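Local coordinates for major centromere autoantigen B (Homo sapiens, PDB 1UFI), which probably binds centromeric DNA and pairs with a second copy of itself through its small helical dimerization domain, at residues Pro7-Gly10 with Glu11-Tyr15; Val32-His35 with Ile36-Glu40. All coordinates share one frame; numbering follows the deposited sequence.

Interaction 1 of 2, residues Pro7-Gly10 with Glu11-Tyr15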
# COMPACT_ATOMS: atom_id res chain seq x y z
N PRO A 7 3.82 9.37 8.09
CA PRO A 7 2.55 9.52 8.76
C PRO A 7 2.50 8.77 10.11
O PRO A 7 3.33 7.93 10.31
CB PRO A 7 1.57 8.84 7.81
CG PRO A 7 2.35 7.96 7.00
CD PRO A 7 3.78 8.41 6.98
N SER A 8 1.52 9.05 10.93
CA SER A 8 1.22 8.19 12.06
C SER A 8 0.51 6.91 11.60
O SER A 8 0.11 6.77 10.42
CB SER A 8 0.34 8.92 13.08
OG SER A 8 -0.98 9.11 12.56
N PHE A 9 0.35 5.97 12.52
CA PHE A 9 -0.21 4.69 12.20
C PHE A 9 -1.61 4.82 11.63
O PHE A 9 -1.90 4.18 10.63
CB PHE A 9 -0.09 3.75 13.41
CG PHE A 9 -0.78 2.41 13.26
CD1 PHE A 9 -0.57 1.55 12.14
CD2 PHE A 9 -1.54 1.94 14.29
CE1 PHE A 9 -1.21 0.26 12.09
CE2 PHE A 9 -2.17 0.68 14.23
CZ PHE A 9 -1.98 -0.15 13.12
N GLY A 10 -2.46 5.67 12.24
CA GLY A 10 -3.85 5.85 11.87
C GLY A 10 -3.91 6.52 10.50
O GLY A 10 -4.68 6.10 9.67
N GLU A 11 -3.06 7.52 10.30
CA GLU A 11 -2.99 8.21 9.02
C GLU A 11 -2.61 7.14 7.97
O GLU A 11 -3.24 7.05 6.89
CB GLU A 11 -1.92 9.28 9.06
CG GLU A 11 -2.34 10.54 9.85
CD GLU A 11 -1.17 11.42 10.31
OE1 GLU A 11 -1.39 12.30 11.19
OE2 GLU A 11 -0.04 11.28 9.88
N ALA A 12 -1.58 6.36 8.27
CA ALA A 12 -1.10 5.39 7.27
C ALA A 12 -2.22 4.44 6.86
O ALA A 12 -2.36 4.05 5.68
CB ALA A 12 0.13 4.63 7.76
N MET A 13 -3.01 4.02 7.84
CA MET A 13 -4.08 3.08 7.54
C MET A 13 -5.20 3.73 6.76
O MET A 13 -5.85 3.04 5.96
CB MET A 13 -4.60 2.39 8.83
CG MET A 13 -3.48 1.65 9.53
SD MET A 13 -2.50 0.44 8.45
CE MET A 13 -3.56 -0.48 8.27
N ALA A 14 -5.45 5.01 7.04
CA ALA A 14 -6.44 5.78 6.26
C ALA A 14 -6.01 5.82 4.80
O ALA A 14 -6.80 5.55 3.89
CB ALA A 14 -6.62 7.20 6.82
N TYR A 15 -4.75 6.17 4.60
CA TYR A 15 -4.10 6.21 3.24
C TYR A 15 -4.17 4.85 2.58
O TYR A 15 -4.48 4.71 1.43
CB TYR A 15 -2.67 6.63 3.37
CG TYR A 15 -2.47 8.01 4.02
CD1 TYR A 15 -3.50 8.95 4.04
CD2 TYR A 15 -1.25 8.34 4.57
CE1 TYR A 15 -3.30 10.22 4.65
CE2 TYR A 15 -1.05 9.59 5.16
CZ TYR A 15 -2.05 10.49 5.19
OH TYR A 15 -1.74 11.70 5.78

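Interaction 2 of 2, residues Val32-His35 with Ile36-Glu40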
# COMPACT_ATOMS: atom_id res chain seq x y z
N VAL A 32 -3.48 -9.77 -7.06
CA VAL A 32 -3.54 -8.37 -6.53
C VAL A 32 -4.25 -8.34 -5.18
O VAL A 32 -3.79 -7.67 -4.26
CB VAL A 32 -4.22 -7.38 -7.57
CG1 VAL A 32 -4.21 -5.94 -6.98
CG2 VAL A 32 -3.41 -7.46 -8.87
N GLN A 33 -5.38 -9.03 -5.06
CA GLN A 33 -6.11 -9.07 -3.82
C GLN A 33 -5.18 -9.56 -2.71
O GLN A 33 -5.20 -9.05 -1.58
CB GLN A 33 -7.27 -10.03 -3.94
CG GLN A 33 -8.43 -9.67 -3.02
CD GLN A 33 -9.32 -8.61 -3.69
OE1 GLN A 33 -9.61 -7.56 -3.12
NE2 GLN A 33 -9.70 -8.88 -4.94
N SER A 34 -4.45 -10.61 -3.02
CA SER A 34 -3.53 -11.21 -2.04
C SER A 34 -2.45 -10.21 -1.61
O SER A 34 -2.11 -10.08 -0.41
CB SER A 34 -2.85 -12.44 -2.63
OG SER A 34 -2.12 -13.05 -1.54
N HIS A 35 -1.91 -9.51 -2.59
CA HIS A 35 -0.91 -8.48 -2.34
C HIS A 35 -1.46 -7.37 -1.45
O HIS A 35 -0.75 -6.89 -0.57
CB HIS A 35 -0.48 -7.86 -3.65
CG HIS A 35 0.34 -8.76 -4.53
ND1 HIS A 35 0.53 -8.52 -5.87
CD2 HIS A 35 1.04 -9.89 -4.25
CE1 HIS A 35 1.28 -9.47 -6.39
NE2 HIS A 35 1.64 -10.30 -5.42
N ILE A 36 -2.71 -6.97 -1.65
CA ILE A 36 -3.36 -6.00 -0.75
C ILE A 36 -3.43 -6.54 0.68
O ILE A 36 -3.01 -5.84 1.62
CB ILE A 36 -4.77 -5.67 -1.23
CG1 ILE A 36 -4.63 -4.84 -2.49
CG2 ILE A 36 -5.51 -4.81 -0.18
CD1 ILE A 36 -6.03 -4.65 -3.23
N LEU A 37 -3.96 -7.76 0.80
CA LEU A 37 -4.20 -8.37 2.12
C LEU A 37 -2.88 -8.61 2.89
O LEU A 37 -2.88 -8.37 4.07
CB LEU A 37 -5.05 -9.63 2.01
CG LEU A 37 -6.57 -9.27 1.94
CD1 LEU A 37 -7.34 -10.17 1.01
CD2 LEU A 37 -7.24 -9.34 3.28
N HIS A 38 -1.82 -8.99 2.17
CA HIS A 38 -0.49 -9.13 2.78
C HIS A 38 0.06 -7.80 3.29
O HIS A 38 0.58 -7.71 4.40
CB HIS A 38 0.47 -9.86 1.84
CG HIS A 38 0.24 -11.35 1.85
ND1 HIS A 38 0.73 -12.17 2.85
CD2 HIS A 38 -0.56 -12.12 1.07
CE1 HIS A 38 0.30 -13.42 2.62
NE2 HIS A 38 -0.47 -13.41 1.54
N LEU A 39 0.00 -6.75 2.48
CA LEU A 39 0.57 -5.46 2.96
C LEU A 39 -0.21 -4.88 4.15
O LEU A 39 0.39 -4.35 5.09
CB LEU A 39 0.73 -4.48 1.78
CG LEU A 39 1.62 -3.32 2.21
CD1 LEU A 39 2.98 -3.80 2.55
CD2 LEU A 39 1.63 -2.31 1.01
N GLU A 40 -1.53 -5.05 4.14
CA GLU A 40 -2.41 -4.57 5.21
C GLU A 40 -2.00 -5.26 6.51
O GLU A 40 -1.91 -4.62 7.57
CB GLU A 40 -3.87 -4.86 4.93
CG GLU A 40 -4.75 -4.11 5.90
CD GLU A 40 -6.25 -4.18 5.57
OE1 GLU A 40 -7.07 -4.46 6.47
OE2 GLU A 40 -6.64 -3.97 4.39

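Interaction 1 of 2, residues Pro7-Gly10 with Glu11-Tyr15
Ser8 O accepts from Ala12 N at 2.8 Å and opens the first turn of helix 9-23, after which Phe9 O and Gly10 O accept from Met13 N and Ala14 N in the regular i to i+4 order. Glu11 reaches back across this turn to Ser8 N, and Ser8 OG reaches forward to Glu11 N. Glu11 has CG anti to its carbonyl carbon (chi1 -76°) and runs extended beyond it, which carries OE2 to within 2.9 Å of Ser8 N. The bond is fairly straight, 161° at the hydrogen, but the donor arrives well above the carboxylate plane. In return Ser8 OG accepts from Glu11 N in a weak bond of 3.5 Å. Together the two form a capping box with Ser8 as the N-cap, so that amide groups at the start of the helix gain side-chain acceptors; a carboxylate here would also suit the positive end of the helix dipole. The box sits on the exposed side of the turn. Pro7, just before the cap, lays its ring against the first turns of the helix: CB lies 3.8 Å from Tyr15 CE2, at a slant to the tyrosine ring, and CG lies 4.1 Å from Ala12 CB. Tyr22 of the second subunit packs on both Pro7 and Ala12. Phe9 and Met13, one turn apart, meet on another flank, where Met13 CG comes 3.7 Å from Phe9 CE1. The bend at chi2 (-52°) brings Met13 SD to 4.9 Å from the Phe9 ring centroid, an oblique Met-aromatic contact, and the pair faces helix 30-49 through Thr47 and Leu43.

Interaction 2 of 2, residues Val32-His35 with Ile36-Glu40
Ser34 and His38, one turn apart, make the closest side-chain meeting, Ser34 OG lying 3.2 Å from His38 CD2. The same ring carbon is 3.0 Å from Ser34 O, which sits at the ring edge near its plane. That oxygen is also the acceptor for His38 N at 2.8 Å, so the imidazole hangs beside a carbonyl already engaged in the helix. With chi1 near 180° (-172°), Ser34 directs its hydroxyl along the helix to the His38 ring. Val32 CG1 and Ile36 CD1 touch loosely at 4.4 Å, while Ile36 CG1 lies 3.4 Å from Val32 O. Leu37 bends back in a similar way, its CD1 3.5 Å from Gln33 O. Beneath these side chains runs an unbroken alpha-helical ladder in which Ile36, Leu37, His38 and Leu39 donate from N to the O of the residue four before; Leu39 N to His35 O, at 3.1 Å, is the longest rung. The stretch belongs to helix 30-49, the second arm of a helical hairpin that pairs with a second copy. Ile36 and Leu39 pack on Phe16 of helix 9-23 and also meet Leu39 of the second subunit, which places them where the hairpin and the dimer interface join. His35 turns its polar end across that interface: ND1 is hydrogen-bonded to Asp42 of the second subunit, and its ring meets His38 of that subunit. Glu40 ties the helix to its partner within the chain by a salt bridge to Lys20.

Interactions 1 and 2 lie on opposite sides of the chain's centre, their own centres about 17 Å apart, one on each helix of the hairpin. The 7-10/11-15 contact starts helix 9-23, and its polar work is done where backbone amides need acceptors; much of it is at the surface. The 32-35/36-40 contact is inside helix 30-49, where main-chain bonds are already complete, leaving aliphatic side chains for burial and histidines for the interface. Both are partly buried and both touch the second subunit, the first through apolar packing on Tyr22 and Met18 of that subunit, the second through leucines, histidines and an intersubunit hydrogen bond.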